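Local coordinates for protein cellulosomal scaffoldin (Bacteroides cellulosolvens, PDB 1TYJ) that probably anchors dockerin-bearing components of the bacterial cellulosome through a type-II cohesin module of its scaffoldin, at residues A[7-12]-A[16-21]; A[31-36]-A[108-113]; A[90-93]-A[97-100]; A[102-107]-A[147-152]. All blocks are in the same frame, centred on the assembly; numbering follows the deposited sequence. Where two conformers were deposited one is given.

Contact 1 (A[7-12]-A[16-21]); sequences IDNDKV and DKVTLT
Ile7 and Leu20 form an antiparallel, non-hydrogen-bonded pair where the first strand of the cohesin beta sandwich, 2-7, ends against strand 17-25, before the chain crosses to strand 11-12 in the other sheet. Beyond this pair the backbone pairing fades, with Asp8 N giving only a weak bond to Thr19 O, and the carboxylate of Asp8 takes over. Its OD1 accepts an almost straight bond from Thr19 N at 2.9 Å (175°) and a more bent one from Asn9 N at 2.8 Å; the two donors come from opposite faces of the carboxylate plane. With chi1 at 54°, Asp8 CG sits between its own N and carbonyl carbon, and from there OD1 reaches both amides. Asp8 OD2 accepts from a water 2.6 Å away, which also bonds Thr19 OG1, a hydroxyl further paired with Thr114. On the apolar side, Val18 CG2 meets Ile7 CG2 at 3.7 Å, and Val18 CB meets Val12 CG1 at 4.0 Å. A second water links Lys11 O to Asp16 OD2, which also accepts from Ala13 N and salt-bridges Lys170. Asp8 thus stands in for a strand's carbonyl, satisfying Thr19 N where strand 2-7 ends, while Val18 packs against Ile7 and Val12.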
loop_
_atom_site.group_PDB
_atom_site.type_symbol
_atom_site.label_atom_id
_atom_site.label_comp_id
_atom_site.label_asym_id
_atom_site.label_seq_id
_atom_site.Cartn_x
_atom_site.Cartn_y
_atom_site.Cartn_z
ATOM N N ILE A 7 2.293 -0.216 -11.660
ATOM C CA ILE A 7 0.942 -0.009 -12.198
ATOM C C ILE A 7 0.712 -1.024 -13.324
ATOM O O ILE A 7 1.547 -1.155 -14.224
ATOM C CB ILE A 7 0.784 1.454 -12.700
ATOM C CG1 ILE A 7 0.919 2.413 -11.522
ATOM C CG2 ILE A 7 -0.551 1.628 -13.412
ATOM C CD1 ILE A 7 0.951 3.896 -11.937
ATOM N N ASP A 8 -0.410 -1.757 -13.283
ATOM C CA ASP A 8 -0.604 -2.839 -14.275
ATOM C C ASP A 8 -0.881 -2.304 -15.658
ATOM O O ASP A 8 -0.286 -2.782 -16.632
ATOM C CB ASP A 8 -1.651 -3.879 -13.851
ATOM C CG ASP A 8 -3.023 -3.282 -13.484
ATOM O OD1 ASP A 8 -3.218 -2.051 -13.434
ATOM O OD2 ASP A 8 -3.923 -4.121 -13.222
ATOM N N ASN A 9 -1.765 -1.311 -15.738
ATOM C CA ASN A 9 -2.020 -0.669 -17.031
ATOM C C ASN A 9 -2.246 0.838 -16.891
ATOM O O ASN A 9 -3.140 1.283 -16.180
ATOM C CB ASN A 9 -3.106 -1.404 -17.817
ATOM C CG ASN A 9 -4.158 -2.052 -16.912
ATOM O OD1 ASN A 9 -4.287 -3.271 -16.892
ATOM N ND2 ASN A 9 -4.905 -1.230 -16.152
ATOM N N ASP A 10 -1.293 1.551 -17.501
ATOM C CA ASP A 10 -1.056 2.988 -17.634
ATOM C C ASP A 10 -2.167 3.766 -18.259
ATOM O O ASP A 10 -2.277 4.980 -18.038
ATOM C CB ASP A 10 0.058 3.137 -18.750
ATOM C CG ASP A 10 1.406 3.265 -18.210
ATOM O OD1 ASP A 10 1.844 4.394 -17.945
ATOM O OD2 ASP A 10 2.067 2.223 -18.074
ATOM N N LYS A 11 -2.915 3.089 -19.127
ATOM C CA LYS A 11 -3.882 3.787 -19.998
ATOM C C LYS A 11 -5.246 3.222 -19.671
ATOM O O LYS A 11 -5.461 2.006 -19.772
ATOM C CB LYS A 11 -3.575 3.550 -21.479
ATOM C CG LYS A 11 -2.337 4.237 -21.955
ATOM C CD LYS A 11 -2.362 4.429 -23.479
ATOM C CE LYS A 11 -1.809 5.789 -23.844
ATOM N NZ LYS A 11 -2.727 6.979 -23.563
ATOM N N VAL A 12 -6.155 4.100 -19.266
ATOM C CA VAL A 12 -7.450 3.647 -18.779
ATOM C C VAL A 12 -8.605 4.476 -19.316
ATOM O O VAL A 12 -8.474 5.664 -19.535
ATOM C CB VAL A 12 -7.524 3.711 -17.241
ATOM C CG1 VAL A 12 -6.756 2.570 -16.632
ATOM C CG2 VAL A 12 -6.978 5.033 -16.753
ATOM N N ASP A 16 -12.707 1.362 -16.307
ATOM C CA ASP A 16 -11.602 0.397 -16.218
ATOM C C ASP A 16 -11.102 0.321 -14.783
ATOM O O ASP A 16 -11.285 1.272 -13.997
ATOM C CB ASP A 16 -10.424 0.846 -17.113
ATOM C CG ASP A 16 -10.671 0.576 -18.601
ATOM O OD1 ASP A 16 -11.692 -0.076 -18.939
ATOM O OD2 ASP A 16 -9.824 1.012 -19.425
ATOM N N LYS A 17 -10.420 -0.785 -14.467
ATOM C CA LYS A 17 -9.812 -0.948 -13.145
ATOM C C LYS A 17 -8.300 -0.844 -13.358
ATOM O O LYS A 17 -7.759 -1.359 -14.371
ATOM C CB LYS A 17 -10.079 -2.338 -12.580
ATOM C CG LYS A 17 -11.519 -2.789 -12.549
ATOM C CD LYS A 17 -12.308 -2.153 -11.477
ATOM C CE LYS A 17 -13.797 -2.569 -11.612
ATOM N NZ LYS A 17 -14.078 -4.049 -11.577
ATOM N N VAL A 18 -7.619 -0.189 -12.428
ATOM C CA VAL A 18 -6.168 -0.094 -12.487
ATOM C C VAL A 18 -5.645 -0.424 -11.097
ATOM O O VAL A 18 -6.220 0.030 -10.104
ATOM C CB VAL A 18 -5.723 1.355 -12.953
ATOM C CG1 VAL A 18 -6.444 2.498 -12.184
ATOM C CG2 VAL A 18 -4.186 1.495 -12.881
ATOM N N THR A 19 -4.600 -1.254 -11.045
ATOM C CA THR A 19 -4.083 -1.730 -9.761
ATOM C C THR A 19 -2.683 -1.193 -9.458
ATOM O O THR A 19 -1.785 -1.268 -10.314
ATOM C CB THR A 19 -4.130 -3.254 -9.731
ATOM O OG1 THR A 19 -5.493 -3.665 -9.911
ATOM C CG2 THR A 19 -3.577 -3.840 -8.413
ATOM N N LEU A 20 -2.534 -0.624 -8.261
ATOM C CA LEU A 20 -1.238 -0.261 -7.710
ATOM C C LEU A 20 -0.740 -1.443 -6.870
ATOM O O LEU A 20 -1.323 -1.752 -5.822
ATOM C CB LEU A 20 -1.417 0.954 -6.795
ATOM C CG LEU A 20 -0.122 1.592 -6.239
ATOM C CD1 LEU A 20 0.654 2.267 -7.396
ATOM C CD2 LEU A 20 -0.415 2.609 -5.127
ATOM N N THR A 21 0.325 -2.102 -7.319
ATOM C CA THR A 21 0.961 -3.122 -6.509
ATOM C C THR A 21 2.064 -2.419 -5.709
ATOM O O THR A 21 2.868 -1.638 -6.277
ATOM C CB THR A 21 1.534 -4.217 -7.394
ATOM O OG1 THR A 21 0.466 -4.920 -8.058
ATOM C CG2 THR A 21 2.341 -5.219 -6.550
HETATM O O HOH W 1 -6.335 -3.745 -12.464
HETATM O O HOH W 2 -6.907 -0.216 -19.013
#

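Contact 2 (A[31-36]-A[108-113]); sequences SGYQFN and GAVAKV
Strands 31-36 and 108-113 run in roughly the same direction, their axes inclined by 33° and 9.2 Å apart at closest, so they belong to different layers and meet directly through side chains. Val110 is central: its CG2 lies over one face of the Tyr33 ring, displaced toward the rim and 4.1 Å from Tyr33 CE2, while the same methyl meets the edge of Phe35, 3.8 Å from CE1. The two rings are themselves packed together, Tyr33 CD1 lying over the centre of the Phe35 face, 3.3 Å above its plane. A chi1 of 71° swings the Tyr33 ring in over its own backbone and sends the phenol across the interlayer space until OH lies 3.7 Å from Ala111 CB. A water in the plane of the ring binds Tyr33 OH at 2.6 Å and donates to Val110 O at 2.8 Å, tying the two strands through a buried polar link. A leucine in place of Tyr33 would probably leave this water without its phenol partner and the face of Phe35 without the flat ring that covers it. Further out, Phe131 stacks edge-to-face on Phe35, and Ile22 of strand 17-25 also touches that ring. Val110 and Ala111 both lie opposite Ile22 in a classic beta bulge, which turns the two successive side chains toward strand 31-36. Aromatic and aliphatic groups interlocking between two facing sheets form the hydrophobic core of the beta sandwich of which cohesin modules are built.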
loop_
_atom_site.group_PDB
_atom_site.type_symbol
_atom_site.label_atom_id
_atom_site.label_comp_id
_atom_site.label_asym_id
_atom_site.label_seq_id
_atom_site.Cartn_x
_atom_site.Cartn_y
_atom_site.Cartn_z
ATOM N N SER A 31 8.898 -7.118 8.936
ATOM C CA SER A 31 7.833 -7.780 9.714
ATOM C C SER A 31 6.462 -7.087 9.622
ATOM O O SER A 31 5.473 -7.604 10.167
ATOM C CB SER A 31 8.207 -7.880 11.213
ATOM O OG SER A 31 8.078 -6.556 11.756
ATOM N N GLY A 32 6.391 -5.924 8.981
ATOM C CA GLY A 32 5.111 -5.249 8.913
ATOM C C GLY A 32 5.194 -3.827 8.429
ATOM O O GLY A 32 6.276 -3.231 8.396
ATOM N N TYR A 33 4.052 -3.275 8.050
ATOM C CA TYR A 33 4.021 -1.885 7.528
ATOM C C TYR A 33 2.733 -1.226 7.932
ATOM O O TYR A 33 1.749 -1.897 8.305
ATOM C CB TYR A 33 4.110 -1.850 5.973
ATOM C CG TYR A 33 2.829 -2.360 5.334
ATOM C CD1 TYR A 33 1.794 -1.476 5.026
ATOM C CD2 TYR A 33 2.605 -3.732 5.140
ATOM C CE1 TYR A 33 0.561 -1.925 4.524
ATOM C CE2 TYR A 33 1.366 -4.201 4.617
ATOM C CZ TYR A 33 0.351 -3.283 4.329
ATOM O OH TYR A 33 -0.852 -3.703 3.812
ATOM N N GLN A 34 2.725 0.092 7.806
ATOM C CA GLN A 34 1.479 0.869 7.794
ATOM C C GLN A 34 1.665 1.962 6.749
ATOM O O GLN A 34 2.734 2.609 6.707
ATOM C CB GLN A 34 1.198 1.494 9.168
ATOM C CG GLN A 34 -0.231 2.049 9.220
ATOM C CD GLN A 34 -0.610 2.588 10.569
ATOM O OE1 GLN A 34 -0.371 1.959 11.579
ATOM N NE2 GLN A 34 -1.238 3.752 10.578
ATOM N N PHE A 35 0.632 2.181 5.939
ATOM C CA PHE A 35 0.657 3.207 4.879
ATOM C C PHE A 35 -0.485 4.194 5.020
ATOM O O PHE A 35 -1.587 3.789 5.419
ATOM C CB PHE A 35 0.512 2.574 3.490
ATOM C CG PHE A 35 1.639 1.657 3.092
ATOM C CD1 PHE A 35 1.366 0.524 2.313
ATOM C CD2 PHE A 35 2.977 1.901 3.497
ATOM C CE1 PHE A 35 2.385 -0.302 1.902
ATOM C CE2 PHE A 35 4.000 1.050 3.103
ATOM C CZ PHE A 35 3.708 -0.047 2.304
ATOM N N ASN A 36 -0.210 5.465 4.693
ATOM C CA ASN A 36 -1.242 6.469 4.501
ATOM C C ASN A 36 -1.094 6.927 3.048
ATOM O O ASN A 36 -0.028 7.439 2.660
ATOM C CB ASN A 36 -1.025 7.652 5.452
ATOM C CG ASN A 36 -2.235 8.558 5.492
ATOM O OD1 ASN A 36 -2.251 9.650 4.880
ATOM N ND2 ASN A 36 -3.286 8.080 6.131
ATOM N N GLY A 108 9.522 -7.844 -2.102
ATOM C CA GLY A 108 8.338 -8.437 -2.690
ATOM C C GLY A 108 7.076 -7.618 -2.499
ATOM O O GLY A 108 7.114 -6.562 -1.851
ATOM N N ALA A 109 5.946 -8.128 -3.017
ATOM C CA ALA A 109 4.703 -7.364 -2.897
ATOM C C ALA A 109 4.103 -7.513 -1.493
ATOM O O ALA A 109 4.000 -8.637 -0.979
ATOM C CB ALA A 109 3.689 -7.804 -3.936
ATOM N N VAL A 110 3.699 -6.376 -0.898
ATOM C CA VAL A 110 3.000 -6.382 0.380
ATOM C C VAL A 110 1.489 -6.129 0.325
ATOM O O VAL A 110 0.746 -6.568 1.238
ATOM C CB VAL A 110 3.658 -5.400 1.394
ATOM C CG1 VAL A 110 5.165 -5.674 1.468
ATOM C CG2 VAL A 110 3.379 -3.892 1.035
ATOM N N ALA A 111 1.017 -5.423 -0.710
ATOM C CA ALA A 111 -0.413 -5.070 -0.808
ATOM C C ALA A 111 -0.670 -4.668 -2.225
ATOM O O ALA A 111 0.272 -4.267 -2.951
ATOM C CB ALA A 111 -0.751 -3.883 0.112
ATOM N N LYS A 112 -1.944 -4.718 -2.608
ATOM C CA LYS A 112 -2.364 -4.150 -3.887
ATOM C C LYS A 112 -3.649 -3.392 -3.684
ATOM O O LYS A 112 -4.538 -3.853 -2.989
ATOM C CB LYS A 112 -2.605 -5.208 -4.951
ATOM C CG LYS A 112 -1.493 -6.266 -5.048
ATOM C CD LYS A 112 -1.847 -7.312 -6.058
ATOM C CE LYS A 112 -0.793 -8.389 -6.035
ATOM N NZ LYS A 112 -1.164 -9.527 -6.939
ATOM N N VAL A 113 -3.764 -2.253 -4.353
ATOM C CA VAL A 113 -4.987 -1.469 -4.281
ATOM C C VAL A 113 -5.464 -1.248 -5.696
ATOM O O VAL A 113 -4.742 -0.698 -6.530
ATOM C CB VAL A 113 -4.745 -0.109 -3.632
ATOM C CG1 VAL A 113 -6.013 0.752 -3.624
ATOM C CG2 VAL A 113 -4.220 -0.258 -2.221
HETATM O O HOH W 3 -1.130 -6.230 3.331
#

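Contact 3 (A[90-93]-A[97-100]); sequences RLYM and AYRA
Tyr92 and Tyr98 make this contact between them, ring against ring in an edge-to-face pair. The edge of Tyr92 is directed at a face of Tyr98, with centroids 4.7 Å apart and planes at 58°, well short of perpendicular. Tyr92 CD1 does most of the touching: it stands 3.5 Å from Tyr98 CD2, displaced toward the rim of that ring, while the neighbouring CE1 comes within 3.8 Å of Tyr98 CZ. The pair fastens the short helix 95-100, probably one of the distinctive elements of this type-II module, onto the end of strand 85-92 that leads into it. Tyr98 carries CG anti to its N (chi1 -180°), and this extends the ring off the helix toward the strand, where its OH bonds Phe30 O and Glu105 N. The hydroxyl of Tyr92 is held too, by Glu105 and by the backbone N of Gly69, so both rings are pinned at their outer ends as well as by each other. Replacing Tyr98 with a valine would probably take away the ring face that the Tyr92 edge meets and leave Phe30 O and Glu105 N without the phenol that joins them. Phe71 packs edge-to-face with Tyr92 and also touches Ala97 of the helix.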
loop_
_atom_site.group_PDB
_atom_site.type_symbol
_atom_site.label_atom_id
_atom_site.label_comp_id
_atom_site.label_asym_id
_atom_site.label_seq_id
_atom_site.Cartn_x
_atom_site.Cartn_y
_atom_site.Cartn_z
ATOM N N ARG A 90 -0.384 -4.115 7.857
ATOM C CA ARG A 90 -0.382 -5.526 8.204
ATOM C C ARG A 90 0.945 -5.847 8.862
ATOM O O ARG A 90 1.994 -5.329 8.457
ATOM C CB ARG A 90 -0.587 -6.396 6.955
ATOM C CG ARG A 90 -0.571 -7.923 7.255
ATOM C CD ARG A 90 -1.046 -8.675 6.001
ATOM N NE ARG A 90 -0.852 -10.121 6.115
ATOM C CZ ARG A 90 -1.810 -10.968 6.514
ATOM N NH1 ARG A 90 -3.026 -10.514 6.861
ATOM N NH2 ARG A 90 -1.560 -12.285 6.551
ATOM N N LEU A 91 0.896 -6.647 9.909
ATOM C CA LEU A 91 2.137 -6.995 10.627
ATOM C C LEU A 91 2.065 -8.375 11.249
ATOM O O LEU A 91 0.987 -8.881 11.551
ATOM C CB LEU A 91 2.464 -5.948 11.676
ATOM C CG LEU A 91 1.428 -5.760 12.757
ATOM C CD1 LEU A 91 1.610 -6.675 13.957
ATOM C CD2 LEU A 91 1.498 -4.286 13.201
ATOM N N TYR A 92 3.236 -8.979 11.420
ATOM C CA TYR A 92 3.291 -10.230 12.128
ATOM C C TYR A 92 3.325 -9.922 13.615
ATOM O O TYR A 92 4.202 -9.170 14.077
ATOM C CB TYR A 92 4.572 -10.938 11.771
ATOM C CG TYR A 92 4.661 -11.600 10.424
ATOM C CD1 TYR A 92 5.835 -11.516 9.690
ATOM C CD2 TYR A 92 3.573 -12.318 9.897
ATOM C CE1 TYR A 92 5.966 -12.206 8.447
ATOM C CE2 TYR A 92 3.684 -13.009 8.642
ATOM C CZ TYR A 92 4.894 -12.908 7.936
ATOM O OH TYR A 92 5.094 -13.538 6.736
ATOM N N MET A 93 2.405 -10.509 14.375
ATOM C CA MET A 93 2.431 -10.279 15.855
ATOM C C MET A 93 3.388 -11.260 16.553
ATOM O O MET A 93 4.021 -10.912 17.555
ATOM C CB MET A 93 1.033 -10.379 16.456
ATOM C CG MET A 93 0.066 -9.331 15.943
ATOM S SD MET A 93 -1.524 -9.351 16.845
ATOM C CE MET A 93 -2.187 -10.863 16.202
ATOM N N ALA A 97 8.080 -16.444 16.568
ATOM C CA ALA A 97 7.893 -17.568 15.624
ATOM C C ALA A 97 8.484 -17.233 14.259
ATOM O O ALA A 97 9.094 -18.082 13.588
ATOM C CB ALA A 97 6.436 -17.951 15.499
ATOM N N TYR A 98 8.317 -15.984 13.848
ATOM C CA TYR A 98 8.880 -15.465 12.604
ATOM C C TYR A 98 10.411 -15.581 12.616
ATOM O O TYR A 98 11.010 -16.109 11.680
ATOM C CB TYR A 98 8.395 -14.015 12.388
ATOM C CG TYR A 98 8.891 -13.325 11.122
ATOM C CD1 TYR A 98 9.219 -14.077 9.950
ATOM C CD2 TYR A 98 9.020 -11.926 11.083
ATOM C CE1 TYR A 98 9.691 -13.454 8.823
ATOM C CE2 TYR A 98 9.451 -11.282 9.957
ATOM C CZ TYR A 98 9.781 -12.065 8.806
ATOM O OH TYR A 98 10.248 -11.392 7.710
ATOM N N ARG A 99 11.041 -15.157 13.701
ATOM C CA ARG A 99 12.489 -15.198 13.795
ATOM C C ARG A 99 12.951 -16.641 13.733
ATOM O O ARG A 99 13.983 -16.927 13.124
ATOM C CB ARG A 99 12.999 -14.551 15.086
ATOM C CG ARG A 99 12.906 -13.037 15.084
ATOM C CD ARG A 99 13.586 -12.362 16.282
ATOM N NE ARG A 99 13.109 -12.847 17.589
ATOM C CZ ARG A 99 12.156 -12.254 18.337
ATOM N NH1 ARG A 99 11.565 -11.141 17.918
ATOM N NH2 ARG A 99 11.789 -12.773 19.516
ATOM N N ALA A 100 12.174 -17.545 14.324
ATOM C CA ALA A 100 12.553 -18.964 14.400
ATOM C C ALA A 100 12.414 -19.694 13.044
ATOM O O ALA A 100 12.975 -20.785 12.849
ATOM C CB ALA A 100 11.736 -19.645 15.438
#

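Contact 4 (A[102-107]-A[147-152]); sequences GKPEST and FDWDGN
Trp149 rests its six-membered ring against Pro104, and the segment that carries it, 147-152, starts in strand 144-148 with Phe147, whose backbone pairs with Ser31 and Gly32 of the neighbouring strand. Asp148 then sets the shape of the turn. Its OD1 accepts from Asp150 N, closing an Asx turn, and from Asn152 N at 2.9 Å, the two amides arriving on opposite faces of the carboxylate; OD2 uses its syn lone pair for a nearly straight bond from Asn152 ND2 (172°). Trp149 follows, and its chi1 of 71° carries the indole out to the 102-107 loop. There Trp149 CH2 meets Pro104 CB at 3.6 Å, with Pro104 CD close by, an oblique aliphatic-aromatic contact. Tyr98 packs edge-to-face on the same indole, and Trp149 O accepts from Arg99, so the tryptophan engages the helix as well as the loop after it. Past Asp150, Gly151 has positive phi and its N returns to Asp148 O at 3.0 Å. The arrangement is a type I beta turn braced by an Asx turn at the end of a sandwich strand, here set beside the loop connecting helix 95-100 to strand 108-117.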
loop_
_atom_site.group_PDB
_atom_site.type_symbol
_atom_site.label_atom_id
_atom_site.label_comp_id
_atom_site.label_asym_id
_atom_site.label_seq_id
_atom_site.Cartn_x
_atom_site.Cartn_y
_atom_site.Cartn_z
ATOM N N GLY A 102 13.692 -18.788 10.235
ATOM C CA GLY A 102 14.867 -18.626 9.383
ATOM C C GLY A 102 14.595 -18.138 7.950
ATOM O O GLY A 102 15.461 -18.283 7.051
ATOM N N LYS A 103 13.418 -17.552 7.730
ATOM C CA LYS A 103 13.019 -17.076 6.394
ATOM C C LYS A 103 12.659 -15.576 6.449
ATOM O O LYS A 103 11.496 -15.226 6.268
ATOM C CB LYS A 103 11.835 -17.892 5.874
ATOM C CG LYS A 103 12.134 -19.387 5.651
ATOM C CD LYS A 103 10.891 -20.075 5.066
ATOM C CE LYS A 103 10.976 -21.574 5.230
ATOM N NZ LYS A 103 10.059 -22.344 4.350
ATOM N N PRO A 104 13.651 -14.703 6.730
ATOM C CA PRO A 104 13.378 -13.273 6.809
ATOM C C PRO A 104 12.960 -12.725 5.448
ATOM O O PRO A 104 13.604 -13.033 4.417
ATOM C CB PRO A 104 14.721 -12.671 7.227
ATOM C CG PRO A 104 15.762 -13.699 6.742
ATOM C CD PRO A 104 15.081 -15.004 6.968
ATOM N N GLU A 105 11.905 -11.909 5.465
ATOM C CA GLU A 105 11.415 -11.250 4.280
ATOM C C GLU A 105 12.106 -9.908 4.088
ATOM O O GLU A 105 12.568 -9.337 5.051
ATOM C CB GLU A 105 9.877 -11.111 4.374
ATOM C CG GLU A 105 9.213 -12.484 4.570
ATOM C CD GLU A 105 7.731 -12.429 4.876
ATOM O OE1 GLU A 105 7.071 -11.354 4.680
ATOM O OE2 GLU A 105 7.224 -13.487 5.343
ATOM N N SER A 106 12.187 -9.421 2.852
ATOM C CA SER A 106 12.895 -8.164 2.604
ATOM C C SER A 106 12.468 -7.576 1.290
ATOM O O SER A 106 12.571 -6.399 1.086
ATOM C CB SER A 106 14.417 -8.352 2.639
ATOM O OG SER A 106 14.853 -9.366 1.733
ATOM N N THR A 107 11.964 -8.403 0.385
ATOM C CA THR A 107 11.643 -7.901 -0.969
ATOM C C THR A 107 10.447 -8.618 -1.546
ATOM O O THR A 107 10.343 -9.844 -1.471
ATOM C CB THR A 107 12.868 -7.988 -1.951
ATOM O OG1 THR A 107 13.935 -7.209 -1.441
ATOM C CG2 THR A 107 12.495 -7.463 -3.354
ATOM N N PHE A 147 8.754 -2.003 9.778
ATOM C CA PHE A 147 9.310 -2.625 10.983
ATOM C C PHE A 147 10.070 -3.867 10.659
ATOM O O PHE A 147 9.807 -4.532 9.636
ATOM C CB PHE A 147 8.161 -2.957 11.964
ATOM C CG PHE A 147 7.393 -1.731 12.353
ATOM C CD1 PHE A 147 6.323 -1.296 11.570
ATOM C CD2 PHE A 147 7.789 -0.990 13.456
ATOM C CE1 PHE A 147 5.637 -0.087 11.911
ATOM C CE2 PHE A 147 7.099 0.180 13.814
ATOM C CZ PHE A 147 6.040 0.625 13.029
ATOM N N ASP A 148 10.983 -4.216 11.550
ATOM C CA ASP A 148 11.729 -5.478 11.388
ATOM C C ASP A 148 11.304 -6.505 12.453
ATOM O O ASP A 148 10.435 -6.221 13.307
ATOM C CB ASP A 148 13.246 -5.231 11.355
ATOM C CG ASP A 148 13.849 -5.011 12.761
ATOM O OD1 ASP A 148 13.096 -5.128 13.782
ATOM O OD2 ASP A 148 15.078 -4.723 12.818
ATOM N N TRP A 149 11.877 -7.715 12.387
ATOM C CA TRP A 149 11.413 -8.770 13.249
ATOM C C TRP A 149 11.902 -8.731 14.688
ATOM O O TRP A 149 11.601 -9.640 15.464
ATOM C CB TRP A 149 11.616 -10.138 12.610
ATOM C CG TRP A 149 13.026 -10.643 12.508
ATOM C CD1 TRP A 149 14.169 -10.122 13.067
ATOM C CD2 TRP A 149 13.426 -11.809 11.790
ATOM N NE1 TRP A 149 15.268 -10.926 12.736
ATOM C CE2 TRP A 149 14.820 -11.967 11.968
ATOM C CE3 TRP A 149 12.725 -12.762 11.043
ATOM C CZ2 TRP A 149 15.536 -13.038 11.393
ATOM C CZ3 TRP A 149 13.452 -13.831 10.468
ATOM C CH2 TRP A 149 14.834 -13.939 10.642
ATOM N N ASP A 150 12.629 -7.667 15.032
ATOM C CA ASP A 150 12.992 -7.408 16.443
ATOM C C ASP A 150 12.131 -6.299 17.011
ATOM O O ASP A 150 12.290 -5.928 18.183
ATOM C CB ASP A 150 14.480 -7.059 16.573
ATOM C CG ASP A 150 15.384 -8.268 16.229
ATOM O OD1 ASP A 150 15.095 -9.393 16.703
ATOM O OD2 ASP A 150 16.348 -8.102 15.440
ATOM N N GLY A 151 11.205 -5.780 16.202
ATOM C CA GLY A 151 10.360 -4.655 16.620
ATOM C C GLY A 151 11.046 -3.310 16.496
ATOM O O GLY A 151 10.618 -2.372 17.154
ATOM N N ASN A 152 12.112 -3.208 15.676
ATOM C CA ASN A 152 12.674 -1.912 15.306
ATOM C C ASN A 152 11.854 -1.233 14.250
ATOM O O ASN A 152 11.331 -1.906 13.342
ATOM C CB ASN A 152 14.100 -2.032 14.772
ATOM C CG ASN A 152 15.062 -2.611 15.801
ATOM O OD1 ASN A 152 15.252 -2.037 16.879
ATOM N ND2 ASN A 152 15.707 -3.717 15.454
#

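How the contacts relate
Contact 2 is the core of the set, a fully buried meeting of the two sheets near the centre of the chain. Contacts 1 and 3 lie on opposite sides of that centre, about 31 Å apart between centres; contact 1 is partly buried and rich in polar bonds and waters, contact 3 buried and aromatic. Contact 4 is a surface contact of proline on indole, its centre about 8 Å from that of contact 3, and the two share one cluster through Glu105, whose carboxylate bonds Tyr92 OH and whose backbone N bonds Tyr98 OH. Strand 30-38 pairs with strands 85-92 and 144-148, tying contact 2 to contacts 3 and 4, whereas strand 108-117 lies beside 17-25 and joins it to contact 1.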